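Local coordinates for protein similarities with probable monooxygenase (Photorhabdus luminescens, PDB 4HB9) that binds flavin-adenine dinucleotide and probably acts as a flavin-dependent monooxygenase of the aromatic ring hydroxylase type, at residues 37-42 with 229-234. Residues are numbered along the deposited sequence; the frame is centred on the assembly and turned at random.
Sequences SSILPG and VNIHVE
Two surface loops meet beside the FAD-binding region, Leu40 and Ile231 at their centre: residues 37-42 follow strand 26-30 of the parallel Rossmann-type sheet, and residues 229-234 join strands 218-228 and 240-251 of the mixed sheet. One direct backbone hydrogen bond ties them, Leu40 N to Ile231 O at 2.7 Å, nearly straight (165° at the hydrogen) and in the carbonyl plane. The same oxygen receives a CA-H...O contact from Ile39. Leu40 sets its CG anti to its own carbonyl carbon (chi1 -55°), which puts the fork of the side chain against Val233 O, 3.4 Å from CG and almost as near both methyls; CD1 reaches on to Val233 CG2, while Thr112 of helix 111-119 also touches this buried side chain. Ile231 brings CB to 3.4 Å from Leu40 O and extends CD1 to 3.6 Å from Ile39 CG2, so its two branches divide the work, CG2 facing Gly42 CA at 4.0 Å. Ile39 CD1 meets the edge of the His232 imidazole, 3.5 Å from ND1, whereas Ile231 CG1 sits over one face of that ring, whose NE2 is bonded to Glu292. Asn230 forms an Asx turn, its short amide accepting from His232 N through OD1 (2.9 Å), with the donor 46° out of the amide plane. Near Leu40 CD2, a water hydrogen-bonded to Ser37 O and Val233 O (2.6 Å from the latter) links the loops. With Pro41 touching the FAD-binding Arg111, the contact joins a loop of the Rossmann-type part to one of the mixed sheet, in a fold consistent with the FAD-dependent aromatic hydroxylases.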
# COMPACT_ATOMS: atom_id res chain seq x y z
N SER A 37 -4.04 -10.52 -14.64
CA SER A 37 -2.85 -9.71 -14.82
C SER A 37 -1.82 -10.55 -15.55
O SER A 37 -1.91 -11.78 -15.56
CB SER A 37 -2.30 -9.23 -13.48
OG SER A 37 -1.40 -8.16 -13.67
N SER A 38 -0.85 -9.89 -16.18
CA SER A 38 0.27 -10.59 -16.82
C SER A 38 1.37 -10.88 -15.80
O SER A 38 1.97 -11.97 -15.80
CB SER A 38 0.85 -9.77 -17.98
OG SER A 38 0.20 -10.09 -19.19
N ILE A 39 1.62 -9.90 -14.94
CA ILE A 39 2.68 -9.98 -13.96
C ILE A 39 2.05 -9.89 -12.57
O ILE A 39 1.10 -9.15 -12.36
CB ILE A 39 3.66 -8.80 -14.13
CG1 ILE A 39 4.03 -8.60 -15.61
CG2 ILE A 39 4.91 -9.02 -13.30
CD1 ILE A 39 4.75 -9.77 -16.25
N LEU A 40 2.57 -10.66 -11.63
CA LEU A 40 2.09 -10.57 -10.25
C LEU A 40 2.93 -9.54 -9.52
O LEU A 40 4.10 -9.36 -9.83
CB LEU A 40 2.21 -11.92 -9.57
CG LEU A 40 1.52 -13.09 -10.26
CD1 LEU A 40 1.81 -14.34 -9.46
CD2 LEU A 40 0.03 -12.87 -10.45
N PRO A 41 2.34 -8.84 -8.53
CA PRO A 41 3.19 -8.07 -7.63
C PRO A 41 4.17 -8.99 -6.88
O PRO A 41 3.82 -10.11 -6.51
CB PRO A 41 2.18 -7.45 -6.64
CG PRO A 41 1.02 -8.39 -6.66
CD PRO A 41 0.93 -8.82 -8.10
N GLY A 42 5.37 -8.50 -6.63
CA GLY A 42 6.43 -9.30 -6.02
C GLY A 42 6.58 -9.16 -4.52
O GLY A 42 7.51 -9.72 -3.92
N VAL A 229 7.30 -16.75 -5.79
CA VAL A 229 8.62 -17.11 -6.29
C VAL A 229 8.75 -16.61 -7.73
O VAL A 229 9.73 -15.97 -8.07
CB VAL A 229 8.84 -18.64 -6.25
CG1 VAL A 229 10.13 -19.05 -6.97
CG2 VAL A 229 8.85 -19.11 -4.82
N ASN A 230 7.73 -16.86 -8.54
CA ASN A 230 7.75 -16.51 -9.96
C ASN A 230 6.61 -15.56 -10.23
O ASN A 230 5.46 -15.97 -10.16
CB ASN A 230 7.62 -17.77 -10.82
CG ASN A 230 7.72 -17.49 -12.32
OD1 ASN A 230 7.72 -16.34 -12.75
ND2 ASN A 230 7.83 -18.56 -13.11
N ILE A 231 6.90 -14.31 -10.54
CA ILE A 231 5.83 -13.31 -10.76
C ILE A 231 5.15 -13.45 -12.14
O ILE A 231 4.21 -12.71 -12.43
CB ILE A 231 6.33 -11.87 -10.55
CG1 ILE A 231 7.42 -11.50 -11.56
CG2 ILE A 231 6.84 -11.71 -9.13
CD1 ILE A 231 7.82 -10.05 -11.51
N HIS A 232 5.61 -14.41 -12.95
CA HIS A 232 5.12 -14.56 -14.33
C HIS A 232 4.17 -15.72 -14.51
O HIS A 232 4.08 -16.27 -15.60
CB HIS A 232 6.29 -14.76 -15.29
CG HIS A 232 7.29 -13.66 -15.23
ND1 HIS A 232 7.02 -12.39 -15.68
CD2 HIS A 232 8.55 -13.62 -14.74
CE1 HIS A 232 8.06 -11.61 -15.47
NE2 HIS A 232 9.01 -12.34 -14.91
N VAL A 233 3.46 -16.11 -13.45
CA VAL A 233 2.43 -17.15 -13.54
C VAL A 233 1.07 -16.54 -13.21
O VAL A 233 0.99 -15.41 -12.71
CB VAL A 233 2.73 -18.34 -12.61
CG1 VAL A 233 4.10 -18.91 -12.90
CG2 VAL A 233 2.63 -17.94 -11.14
N GLU A 234 0.01 -17.29 -13.51
CA GLU A 234 -1.35 -16.91 -13.12
C GLU A 234 -1.43 -16.85 -11.60
O GLU A 234 -0.88 -17.73 -10.92
CB GLU A 234 -2.36 -17.95 -13.64
CG GLU A 234 -2.49 -18.03 -15.16
CD GLU A 234 -3.28 -19.25 -15.63
OE1 GLU A 234 -4.14 -19.75 -14.87
OE2 GLU A 234 -3.04 -19.71 -16.77
O HOH W 1 0.32 -13.32 -14.03